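Local structure of adenosine kinase, putative (Trypanosoma brucei, 3OTX) at residues N178-L181 with Q182-K186; M151-P154 with A155-R158; A246-A249 with V250-P254; G305-L308 with S309-V313; A223-H226 with E227-F231. The protein probably phosphorylates adenosine and related nucleosides to their monophosphates with ATP and magnesium, as a PfkB-family kinase of purine salvage. The protein carries 1 engineered substitution. One frame throughout, in Å; residues are numbered along the deposited sequence.

Interaction 1. Residues N178-L181 with Q182-K186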
# COMPACT_ATOMS: atom_id res chain seq x y z
N ASN A 178 6.63 -14.51 7.95
CA ASN A 178 7.26 -14.35 9.25
C ASN A 178 7.73 -12.92 9.53
O ASN A 178 7.72 -12.49 10.71
CB ASN A 178 8.34 -15.39 9.43
CG ASN A 178 7.77 -16.79 9.54
OD1 ASN A 178 6.73 -17.01 10.17
ND2 ASN A 178 8.43 -17.74 8.90
N HIS A 179 8.13 -12.16 8.50
CA HIS A 179 8.50 -10.76 8.74
C HIS A 179 7.29 -9.97 9.20
O HIS A 179 7.36 -9.13 10.09
CB HIS A 179 9.02 -10.10 7.46
CG HIS A 179 10.25 -10.75 6.89
ND1 HIS A 179 10.98 -11.69 7.57
CD2 HIS A 179 10.87 -10.57 5.70
CE1 HIS A 179 12.00 -12.07 6.82
NE2 HIS A 179 11.95 -11.41 5.67
N VAL A 180 6.14 -10.25 8.58
CA VAL A 180 4.89 -9.60 8.93
C VAL A 180 4.51 -9.98 10.34
O VAL A 180 4.13 -9.10 11.12
CB VAL A 180 3.76 -10.01 7.96
CG1 VAL A 180 2.56 -9.10 8.17
CG2 VAL A 180 4.24 -9.84 6.49
N LEU A 181 4.60 -11.28 10.67
CA LEU A 181 4.22 -11.74 12.02
C LEU A 181 5.06 -11.09 13.12
O LEU A 181 4.55 -10.79 14.21
CB LEU A 181 4.25 -13.27 12.10
CG LEU A 181 3.19 -13.93 11.24
CD1 LEU A 181 3.46 -15.44 11.18
CD2 LEU A 181 1.72 -13.70 11.77
N GLN A 182 6.32 -10.79 12.81
CA GLN A 182 7.17 -10.09 13.79
C GLN A 182 6.54 -8.74 14.15
O GLN A 182 6.43 -8.39 15.32
CB GLN A 182 8.59 -9.89 13.28
CG GLN A 182 9.47 -9.07 14.24
CD GLN A 182 10.86 -8.84 13.70
OE1 GLN A 182 11.43 -9.72 13.05
NE2 GLN A 182 11.42 -7.66 13.97
N ALA A 183 6.12 -7.99 13.14
CA ALA A 183 5.44 -6.72 13.42
C ALA A 183 4.08 -6.91 14.09
O ALA A 183 3.68 -6.10 14.93
CB ALA A 183 5.28 -5.90 12.13
N CYS A 184 3.34 -7.96 13.71
CA CYS A 184 2.07 -8.23 14.38
C CYS A 184 2.24 -8.41 15.89
O CYS A 184 1.46 -7.87 16.67
CB CYS A 184 1.47 -9.51 13.82
SG CYS A 184 0.81 -9.37 12.17
N ARG A 185 3.25 -9.19 16.27
CA ARG A 185 3.55 -9.40 17.68
C ARG A 185 4.06 -8.11 18.33
O ARG A 185 3.72 -7.83 19.48
CB ARG A 185 4.53 -10.56 17.84
CG ARG A 185 3.89 -11.91 17.47
CD ARG A 185 4.83 -13.10 17.78
NE ARG A 185 6.18 -12.93 17.23
CZ ARG A 185 6.58 -13.33 16.02
NH1 ARG A 185 5.74 -13.99 15.20
NH2 ARG A 185 7.82 -13.09 15.62
N LYS A 186 4.89 -7.34 17.62
CA LYS A 186 5.37 -6.08 18.20
C LYS A 186 4.24 -5.10 18.47
O LYS A 186 4.22 -4.41 19.50
CB LYS A 186 6.41 -5.46 17.26
CG LYS A 186 6.98 -4.16 17.77
CD LYS A 186 7.83 -4.36 19.05
CE LYS A 186 9.09 -5.24 18.81
NZ LYS A 186 9.98 -5.35 20.02
O HOH W 1 8.06 -13.90 12.94
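Asn178 O is gripped twice. Gln182 N donates to it over 3.0 Å, the donor tilted 32° from the carbonyl plane, and water 1 donates to the same Asn178 O from 2.7 Å. The water in turn accepts from Arg185 NH2 at 2.8 Å, lying in the plane of the guanidinium at its edge, so a single solvent molecule joins a first-turn carbonyl to a side chain seven residues on. Arg185 reaches it by folding back along the helix: CG stands beside the backbone N, anti to the carbonyl carbon, and the chain then bends at chi3 (-50°). The bend lays one face of the guanidinium over Leu181 O, offset toward the rim, and brings Arg185 NH1 to 3.5 Å from Leu181 CB. Leu181 O itself accepts a nearly straight bond from Arg185 N (2.9 Å, 167° at the hydrogen). One turn is thus held by its backbone bond and covered by the arginine's flat end. On another side of the helix the contact is apolar and looser, with Cys184 SG 4.4 Å from both Val180 CG1 and Leu181 CD2. The amide of Gln182 leads away from this turn and donates through NE2 to Met151 O, while His179 NE2 bonds to Leu146 O. All of this lies on helix 177-189, the crossover of the beta-alpha-beta unit between strands 165-169 and 193-197: Val180 and Ala183 pack on Phe168 of the first strand, Val180, Leu181 and Cys184 meet Val214 of helix 208-214, and Gln182 and Ala183 rest on Met160 of helix 154-162.

Interaction 2. Residues M151-P154 with A155-R158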
# COMPACT_ATOMS: atom_id res chain seq x y z
N MET A 151 15.40 -7.98 9.80
CA MET A 151 14.25 -7.77 10.70
C MET A 151 14.63 -7.73 12.19
O MET A 151 13.93 -7.10 12.98
CB MET A 151 13.18 -8.84 10.48
CG MET A 151 12.51 -8.79 9.10
SD MET A 151 11.72 -7.19 8.72
CE MET A 151 10.52 -7.06 10.03
N ARG A 152 15.73 -8.38 12.55
CA ARG A 152 16.18 -8.46 13.96
C ARG A 152 17.29 -7.47 14.22
O ARG A 152 17.83 -7.43 15.33
CB ARG A 152 16.69 -9.88 14.29
CG ARG A 152 15.61 -10.93 14.26
CD ARG A 152 16.09 -12.25 14.80
NE ARG A 152 17.18 -12.80 14.00
CZ ARG A 152 17.04 -13.77 13.10
NH1 ARG A 152 15.85 -14.32 12.89
NH2 ARG A 152 18.09 -14.19 12.42
N SER A 153 17.66 -6.68 13.20
CA SER A 153 18.76 -5.73 13.30
C SER A 153 18.39 -4.56 14.22
O SER A 153 17.21 -4.24 14.34
CB SER A 153 19.18 -5.21 11.92
OG SER A 153 18.19 -4.36 11.37
N PRO A 154 19.38 -3.93 14.86
CA PRO A 154 19.10 -2.84 15.82
C PRO A 154 18.22 -1.71 15.25
O PRO A 154 17.29 -1.28 15.94
CB PRO A 154 20.50 -2.32 16.20
CG PRO A 154 21.39 -3.51 16.01
CD PRO A 154 20.80 -4.33 14.88
N ALA A 155 18.51 -1.25 14.03
CA ALA A 155 17.76 -0.16 13.39
C ALA A 155 16.28 -0.50 13.23
O ALA A 155 15.42 0.34 13.49
CB ALA A 155 18.37 0.21 12.05
N VAL A 156 16.00 -1.74 12.82
CA VAL A 156 14.61 -2.19 12.63
C VAL A 156 13.89 -2.41 13.98
O VAL A 156 12.76 -1.99 14.16
CB VAL A 156 14.55 -3.43 11.73
CG1 VAL A 156 13.10 -4.01 11.61
CG2 VAL A 156 15.12 -3.06 10.33
N VAL A 157 14.57 -3.04 14.93
CA VAL A 157 13.92 -3.29 16.24
C VAL A 157 13.67 -1.96 16.96
O VAL A 157 12.62 -1.76 17.58
CB VAL A 157 14.72 -4.28 17.09
CG1 VAL A 157 14.12 -4.39 18.49
CG2 VAL A 157 14.75 -5.65 16.40
N ARG A 158 14.63 -1.04 16.85
CA ARG A 158 14.48 0.31 17.41
C ARG A 158 13.28 0.99 16.79
O ARG A 158 12.44 1.56 17.50
CB ARG A 158 15.75 1.12 17.14
CG ARG A 158 15.64 2.61 17.46
CD ARG A 158 16.85 3.36 16.90
NE ARG A 158 16.81 4.79 17.15
CZ ARG A 158 17.78 5.65 16.82
NH1 ARG A 158 18.88 5.21 16.21
NH2 ARG A 158 17.65 6.94 17.09
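Between Ser153 and Val157 runs the first of two backbone hydrogen bonds: Val157 N donates to Ser153 O over 3.0 Å, nearly straight at the hydrogen (171°) and nearly along the C=O axis. Arg158 N follows one residue on, donating to Pro154 O over 2.8 Å with the donor tilted from the carbonyl plane. Together they close the opening turn of the helix.

Most of the apolar contacts across the turn come from the two valines. Val156 uses its two branches differently. CG1, anti to its own backbone N (chi1 175°), reaches back to Met151 O at 3.5 Å and, more loosely, to the methyl Met151 CE at 4.3 Å; CG2, on the other branch, sits 3.5 Å from Ser153 OG. Val157 CG2 lies against two successive carbonyls, 3.5 Å from Ser153 O and 3.7 Å from Arg152 O, covering the peptide links that lead into the helix.

The polar end of Ser153 is engaged behind the turn, where OG bonds to His150 O. Met151 and Val156 both also rest on Tyr11 of strand 10-13, which places the apolar side of this corner against the large sheet.

The arrangement is a helix start that joins helix 148-151 to helix 154-162, with Ser153 at the N-cap and Pro154, which has no N-H to donate, in the first turn, where no N-H is called on for a helical bond.

Interaction 3. Residues A246-A249 with V250-P254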
# COMPACT_ATOMS: atom_id res chain seq x y z
N ALA A 246 -17.87 -5.99 4.50
CA ALA A 246 -17.25 -5.27 5.61
C ALA A 246 -17.79 -5.73 6.99
O ALA A 246 -16.99 -6.00 7.90
CB ALA A 246 -17.38 -3.74 5.44
N ARG A 247 -19.12 -5.85 7.12
CA ARG A 247 -19.76 -6.35 8.34
C ARG A 247 -19.16 -7.69 8.73
O ARG A 247 -18.76 -7.91 9.89
CB ARG A 247 -21.27 -6.50 8.07
CG ARG A 247 -22.15 -6.82 9.26
CD ARG A 247 -23.62 -6.63 8.85
NE ARG A 247 -23.98 -5.21 8.80
CZ ARG A 247 -24.39 -4.54 7.72
NH1 ARG A 247 -24.54 -5.13 6.53
NH2 ARG A 247 -24.67 -3.25 7.83
N ARG A 248 -19.10 -8.60 7.76
CA ARG A 248 -18.59 -9.95 8.03
C ARG A 248 -17.06 -9.95 8.32
O ARG A 248 -16.56 -10.78 9.10
CB ARG A 248 -18.92 -10.90 6.89
CG ARG A 248 -20.38 -11.09 6.59
CD ARG A 248 -20.55 -12.08 5.47
NE ARG A 248 -21.94 -12.14 5.01
CZ ARG A 248 -22.41 -13.05 4.17
NH1 ARG A 248 -21.61 -13.99 3.68
NH2 ARG A 248 -23.69 -13.03 3.82
N ALA A 249 -16.29 -9.06 7.71
CA ALA A 249 -14.84 -9.03 7.98
C ALA A 249 -14.61 -8.53 9.39
O ALA A 249 -13.58 -8.81 10.00
CB ALA A 249 -14.13 -8.14 6.97
N VAL A 250 -15.57 -7.77 9.92
CA VAL A 250 -15.46 -7.31 11.29
C VAL A 250 -15.67 -8.46 12.26
O VAL A 250 -14.86 -8.65 13.18
CB VAL A 250 -16.43 -6.13 11.59
CG1 VAL A 250 -16.56 -5.89 13.10
CG2 VAL A 250 -15.93 -4.86 10.86
N SER A 251 -16.73 -9.25 12.05
CA SER A 251 -17.18 -10.17 13.09
C SER A 251 -16.90 -11.65 12.80
O SER A 251 -17.03 -12.51 13.70
CB SER A 251 -18.66 -9.97 13.33
OG SER A 251 -19.39 -10.27 12.15
N GLU A 252 -16.54 -11.97 11.56
CA GLU A 252 -16.44 -13.36 11.17
C GLU A 252 -15.00 -13.77 10.91
O GLU A 252 -14.66 -14.94 11.04
CB GLU A 252 -17.36 -13.66 9.99
CG GLU A 252 -18.85 -13.51 10.36
CD GLU A 252 -19.81 -13.85 9.24
OE1 GLU A 252 -19.45 -14.60 8.31
OE2 GLU A 252 -20.99 -13.42 9.33
N VAL A 253 -14.16 -12.82 10.53
CA VAL A 253 -12.75 -13.09 10.31
C VAL A 253 -12.06 -13.08 11.66
O VAL A 253 -12.22 -12.13 12.43
CB VAL A 253 -12.15 -12.01 9.41
CG1 VAL A 253 -10.61 -12.04 9.43
CG2 VAL A 253 -12.68 -12.20 8.00
N PRO A 254 -11.28 -14.14 11.95
CA PRO A 254 -10.67 -14.29 13.28
C PRO A 254 -9.99 -12.99 13.70
O PRO A 254 -9.37 -12.34 12.87
CB PRO A 254 -9.62 -15.39 13.03
CG PRO A 254 -10.28 -16.27 12.02
CD PRO A 254 -11.00 -15.29 11.08
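The backbone of Ala246-Val253 runs as the last turns of a helix and then frays, the regular bonds Val250 N to Ala246 O (3.0 Å) and Glu252 N to Arg248 O (2.7 Å) being followed by a weak one from Val253 N to Arg248 O (3.5 Å). Arg248 and Glu252, four residues apart, lie side by side and point the same way, their guanidinium and carboxylate planes only 20° apart. Both have CG beside the backbone N (chi1 -60° and -65°) and extended chains beyond, which keeps the two arms in step. What meets is the carboxylate of Glu252 and the aliphatic stem of Arg248: Glu252 OE2 comes to 3.6 Å from Arg248 CG, yet stays 4.6 Å from Arg248 NE. On the inner side, Val250 CG2 touches Ala246 O at 3.3 Å, and Val253 CG2 comes to 3.8 Å from Ala249 CA. Ala246, Ala249 and Val250 all pack on Val263 of strand 262-267.

The charge of Arg248 is met mainly from the preceding turn, by a salt bridge from NE to Glu244, with a cation-pi contact to Trp237. Arg261 binds Ala249 O, Val253 O and Pro254 O. Glu252, whose carboxylate meets the aliphatic stem of Arg248 and not its charged atoms, would therefore add at most a through-space attraction, while carbonyls at this end of the helix find a cationic donor in Arg261.

Interaction 4. Residues G305-L308 with S309-V313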
# COMPACT_ATOMS: atom_id res chain seq x y z
N GLY A 305 -2.25 6.74 2.71
CA GLY A 305 -1.40 7.77 3.32
C GLY A 305 -2.15 8.82 4.12
O GLY A 305 -1.74 9.17 5.24
N GLY A 306 -3.27 9.32 3.57
CA GLY A 306 -4.03 10.36 4.25
C GLY A 306 -4.69 9.75 5.48
O GLY A 306 -4.71 10.38 6.57
N PHE A 307 -5.26 8.56 5.31
CA PHE A 307 -5.86 7.84 6.44
C PHE A 307 -4.88 7.72 7.61
O PHE A 307 -5.24 8.06 8.76
CB PHE A 307 -6.34 6.46 5.95
CG PHE A 307 -7.14 5.67 7.00
CD1 PHE A 307 -8.52 5.67 6.97
CD2 PHE A 307 -6.47 4.95 8.02
CE1 PHE A 307 -9.24 4.94 7.98
CE2 PHE A 307 -7.18 4.21 9.00
CZ PHE A 307 -8.58 4.23 8.97
N LEU A 308 -3.65 7.29 7.34
CA LEU A 308 -2.65 7.15 8.42
C LEU A 308 -2.24 8.48 9.01
O LEU A 308 -2.00 8.55 10.22
CB LEU A 308 -1.40 6.47 7.87
CG LEU A 308 -1.53 4.98 7.67
CD1 LEU A 308 -0.29 4.44 6.89
CD2 LEU A 308 -1.62 4.29 9.01
N SER A 309 -2.14 9.52 8.18
CA SER A 309 -1.76 10.85 8.69
C SER A 309 -2.76 11.39 9.71
O SER A 309 -2.38 12.08 10.66
CB SER A 309 -1.52 11.86 7.57
OG SER A 309 -2.75 12.34 7.03
N ALA A 310 -4.04 11.06 9.53
CA ALA A 310 -5.08 11.49 10.46
C ALA A 310 -5.17 10.56 11.64
O ALA A 310 -5.41 11.01 12.76
CB ALA A 310 -6.42 11.54 9.76
N TYR A 311 -4.97 9.27 11.40
CA TYR A 311 -5.08 8.27 12.47
C TYR A 311 -3.97 8.54 13.49
O TYR A 311 -4.20 8.42 14.72
CB TYR A 311 -5.00 6.81 11.91
CG TYR A 311 -5.46 5.79 12.93
CD1 TYR A 311 -6.77 5.30 12.91
CD2 TYR A 311 -4.61 5.37 13.97
CE1 TYR A 311 -7.20 4.38 13.86
CE2 TYR A 311 -5.05 4.46 14.93
CZ TYR A 311 -6.33 3.97 14.87
OH TYR A 311 -6.78 3.07 15.82
N ALA A 312 -2.78 8.90 12.99
CA ALA A 312 -1.61 9.16 13.83
C ALA A 312 -1.80 10.35 14.78
O ALA A 312 -1.09 10.43 15.79
CB ALA A 312 -0.34 9.34 12.97
N VAL A 313 -2.73 11.26 14.47
CA VAL A 313 -3.02 12.39 15.37
C VAL A 313 -4.34 12.25 16.11
O VAL A 313 -4.87 13.23 16.65
CB VAL A 313 -2.89 13.76 14.66
CG1 VAL A 313 -1.43 14.03 14.33
CG2 VAL A 313 -3.76 13.81 13.36
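Phe307 and Tyr311, one helical turn apart, lie side by side and point the same way, because each carries CG anti to its backbone N (chi1 -173° and -165°). Their rings approach obliquely at the flanks: Phe307 CE2 stands 4.1 Å from Tyr311 CD1, a loose apolar touch and not a stack. At the root of the pair, Tyr311 N donates to Phe307 O over 2.9 Å in the carbonyl plane, and Tyr311 CB packs on the same oxygen at 3.4 Å.

Ser309 is turned differently. Its OG swings back between its own N and carbonyl carbon (chi1 77°) and donates to Gly306 O over 2.8 Å. Ala310 N also donates to Gly306 O, over 3.1 Å and from the same face of its plane, so that this buried carbonyl holds two donors and the serine hydroxyl is satisfied within the helix.

The side chains of Phe307 and Tyr311 both touch Cys320 of helix 317-332, while Leu308 reaches Tyr167 of strand 165-169 and Met195 of strand 193-197. Helix 300-311, which begins at the ADP-binding Gly300 and carries Asp301, the probable proton acceptor, is the helix that in PfkB kinases starts at the phosphate-transfer site; residues 305-311 form its largely buried C-terminal part.

Interaction 5. Residues A223-H226 with E227-F231. With AP5 (bis(adenosine)-5'-pentaphosphate), chain C.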
# COMPACT_ATOMS: atom_id res chain seq x y z
N ALA A 223 -9.12 -1.98 1.92
CA ALA A 223 -9.10 -2.49 0.55
C ALA A 223 -9.97 -1.64 -0.34
O ALA A 223 -10.63 -0.74 0.12
CB ALA A 223 -9.58 -3.91 0.50
N ASN A 224 -9.96 -1.93 -1.63
CA ASN A 224 -10.94 -1.33 -2.53
C ASN A 224 -12.11 -2.28 -2.80
O ASN A 224 -12.15 -3.40 -2.29
CB ASN A 224 -10.26 -0.88 -3.83
CG ASN A 224 -9.71 -2.03 -4.63
OD1 ASN A 224 -9.96 -3.20 -4.32
ND2 ASN A 224 -8.96 -1.72 -5.67
N ARG A 225 -13.02 -1.84 -3.67
CA ARG A 225 -14.25 -2.59 -3.95
C ARG A 225 -13.92 -3.99 -4.52
O ARG A 225 -14.50 -5.01 -4.13
CB ARG A 225 -15.09 -1.80 -4.96
CG ARG A 225 -16.50 -2.34 -5.11
CD ARG A 225 -17.13 -1.91 -6.44
NE ARG A 225 -17.67 -0.53 -6.46
CZ ARG A 225 -17.01 0.55 -6.86
NH1 ARG A 225 -15.73 0.45 -7.23
NH2 ARG A 225 -17.62 1.74 -6.89
N HIS A 226 -12.97 -4.02 -5.45
CA HIS A 226 -12.63 -5.25 -6.13
C HIS A 226 -12.00 -6.28 -5.18
O HIS A 226 -12.38 -7.46 -5.20
CB HIS A 226 -11.69 -4.92 -7.28
CG HIS A 226 -11.50 -6.04 -8.24
ND1 HIS A 226 -11.21 -5.83 -9.57
CD2 HIS A 226 -11.56 -7.39 -8.08
CE1 HIS A 226 -11.10 -6.99 -10.19
NE2 HIS A 226 -11.31 -7.95 -9.31
N GLU A 227 -11.06 -5.82 -4.36
CA GLU A 227 -10.38 -6.66 -3.39
C GLU A 227 -11.38 -7.14 -2.35
O GLU A 227 -11.28 -8.27 -1.89
CB GLU A 227 -9.27 -5.86 -2.72
CG GLU A 227 -8.09 -5.57 -3.66
CD GLU A 227 -7.32 -4.34 -3.22
OE1 GLU A 227 -7.54 -3.82 -2.08
OE2 GLU A 227 -6.49 -3.85 -4.01
N ALA A 228 -12.35 -6.30 -1.98
CA ALA A 228 -13.37 -6.74 -1.03
C ALA A 228 -14.18 -7.91 -1.61
O ALA A 228 -14.45 -8.91 -0.91
CB ALA A 228 -14.31 -5.56 -0.61
N LYS A 229 -14.57 -7.80 -2.88
CA LYS A 229 -15.28 -8.91 -3.52
C LYS A 229 -14.40 -10.17 -3.61
O LYS A 229 -14.91 -11.28 -3.46
CB LYS A 229 -15.81 -8.53 -4.89
CG LYS A 229 -16.81 -7.40 -4.83
CD LYS A 229 -17.25 -6.98 -6.23
CE LYS A 229 -18.34 -5.94 -6.16
NZ LYS A 229 -18.60 -5.30 -7.44
N GLU A 230 -13.10 -9.98 -3.85
CA GLU A 230 -12.19 -11.13 -3.94
C GLU A 230 -12.04 -11.79 -2.57
O GLU A 230 -11.94 -13.01 -2.49
CB GLU A 230 -10.84 -10.74 -4.52
CG GLU A 230 -10.05 -11.93 -5.05
CD GLU A 230 -10.68 -12.55 -6.28
OE1 GLU A 230 -10.87 -11.83 -7.29
OE2 GLU A 230 -10.99 -13.76 -6.23
N PHE A 231 -12.02 -10.96 -1.52
CA PHE A 231 -11.97 -11.43 -0.12
C PHE A 231 -13.22 -12.25 0.21
O PHE A 231 -13.11 -13.33 0.79
CB PHE A 231 -11.84 -10.23 0.83
CG PHE A 231 -11.48 -10.61 2.24
CD1 PHE A 231 -10.15 -10.69 2.64
CD2 PHE A 231 -12.48 -10.94 3.16
CE1 PHE A 231 -9.81 -11.05 3.95
CE2 PHE A 231 -12.15 -11.29 4.48
CZ PHE A 231 -10.82 -11.35 4.87
PA AP5 C . -10.21 3.74 -5.31
O1A AP5 C . -10.44 3.76 -6.82
O2A AP5 C . -11.25 2.96 -4.54
O3A AP5 C . -8.78 3.14 -4.88
PB AP5 C . -8.01 1.90 -5.57
O1B AP5 C . -8.93 1.03 -6.38
O2B AP5 C . -7.22 1.24 -4.49
O3B AP5 C . -7.06 2.72 -6.54
PG AP5 C . -6.24 2.34 -7.85
O1G AP5 C . -6.05 3.60 -8.63
O2G AP5 C . -6.92 1.32 -8.75
O3G AP5 C . -4.90 1.91 -7.21
PD AP5 C . -3.53 1.37 -7.88
O1D AP5 C . -3.59 1.27 -9.40
O2D AP5 C . -3.16 0.15 -7.10
O3D AP5 C . -2.54 2.60 -7.56
PE AP5 C . -1.69 2.81 -6.21
O1E AP5 C . -2.52 2.41 -5.03
O2E AP5 C . -1.09 4.21 -6.21
O5F AP5 C . -10.08 5.27 -4.83
C5F AP5 C . -9.69 5.58 -3.49
C4F AP5 C . -10.17 6.97 -3.15
O4F AP5 C . -9.71 7.90 -4.13
C3F AP5 C . -11.69 7.14 -3.20
O3F AP5 C . -12.25 6.79 -1.96
C2F AP5 C . -11.86 8.58 -3.58
O2F AP5 C . -11.71 9.40 -2.45
C1F AP5 C . -10.65 8.83 -4.49
N9A AP5 C . -10.94 8.62 -5.94
C8A AP5 C . -10.49 7.57 -6.74
N7A AP5 C . -10.97 7.78 -8.00
C5A AP5 C . -11.69 8.92 -8.01
C6A AP5 C . -12.34 9.63 -9.00
N6A AP5 C . -12.29 9.26 -10.28
N1A AP5 C . -12.97 10.80 -8.67
C2A AP5 C . -12.95 11.32 -7.38
N3A AP5 C . -12.27 10.61 -6.41
C4A AP5 C . -11.64 9.46 -6.72
O5J AP5 C . -0.50 1.72 -6.34
C5J AP5 C . 0.42 1.81 -7.41
C4J AP5 C . 1.73 1.28 -6.85
O4J AP5 C . 1.67 -0.14 -6.66
C3J AP5 C . 2.93 1.46 -7.79
O3J AP5 C . 3.72 2.54 -7.29
C2J AP5 C . 3.65 0.10 -7.76
O2J AP5 C . 5.06 0.21 -7.57
C1J AP5 C . 3.00 -0.57 -6.58
N9B AP5 C . 3.08 -2.04 -6.62
C8B AP5 C . 2.60 -2.83 -7.62
N7B AP5 C . 2.91 -4.12 -7.30
C5B AP5 C . 3.59 -4.13 -6.11
C6B AP5 C . 4.12 -5.16 -5.33
N6B AP5 C . 4.14 -6.45 -5.70
N1B AP5 C . 4.77 -4.77 -4.19
C2B AP5 C . 4.82 -3.47 -3.73
N3B AP5 C . 4.33 -2.46 -4.52
C4B AP5 C . 3.69 -2.81 -5.67
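Two first torsions set up the capping box of Asn224 and Glu227. Asn224 CG stands between its backbone N and carbonyl carbon (chi1 65°), which folds OD1 forward over the first turn, and Glu227 CG lies beside its own N (chi1 -70°), sending the extended chain back past the asparagine. The bonds are reciprocal. Glu227 N donates to Asn224 OD1 over 2.8 Å, nearly straight at the hydrogen (166°), and Asn224 N donates to Glu227 OE1 over 3.1 Å, arriving from above the carboxylate plane. The two side chains cross at about a right angle, and Ala223 CB closes one side at 3.3 Å from Glu227 OE1.

With OD1 committed to the helix, the amide's other end turns outward: Asn224 ND2 donates to O1B of the bound bis(adenosine)-5'-pentaphosphate over 2.8 Å. Glu227 is thus a second-shell residue that helps fix the rotation of a ligand-binding amide. The pair is consistent with the Asn-x-x-Glu motif of PfkB-family kinases. Farther along, Arg225 and Lys229 run side by side, touching at Arg225 CD and Lys229 NZ (3.8 Å), while the Arg225 guanidinium is drawn off by salt bridges to Asp268 and Glu270.

The box stands at the junction of strand 220-224 and helix 225-235. Ala223 pairs with Val264 and Thr266 of strand 262-267, Ala228 packs on Phe265 of that strand, and Glu227 and Glu230 face helix 201-206.

Overall arrangement
Interactions 1 and 4 are mainly buried, interactions 2, 3 and 5 only partly so. Interactions 1 and 2 touch through Gln182 NE2 and Met151 O, 2.8 Å apart, and share one side of the fold. Interactions 3 and 5 sit on consecutive helices that meet where Val253 CG2 lies 3.7 Å from Phe231 CE2. Interactions 2 and 5 lie on opposite sides of the chain's centre, centres about 33 Å apart; both are helix starts, yet only interaction 5 has a capping box and binds the ligand. Interaction 3 is a helix end with charged side chains outward, whereas interaction 4 buries Phe307 and a serine, with Tyr311 alongside only partly covered, and interaction 1 uses water on its exposed flank.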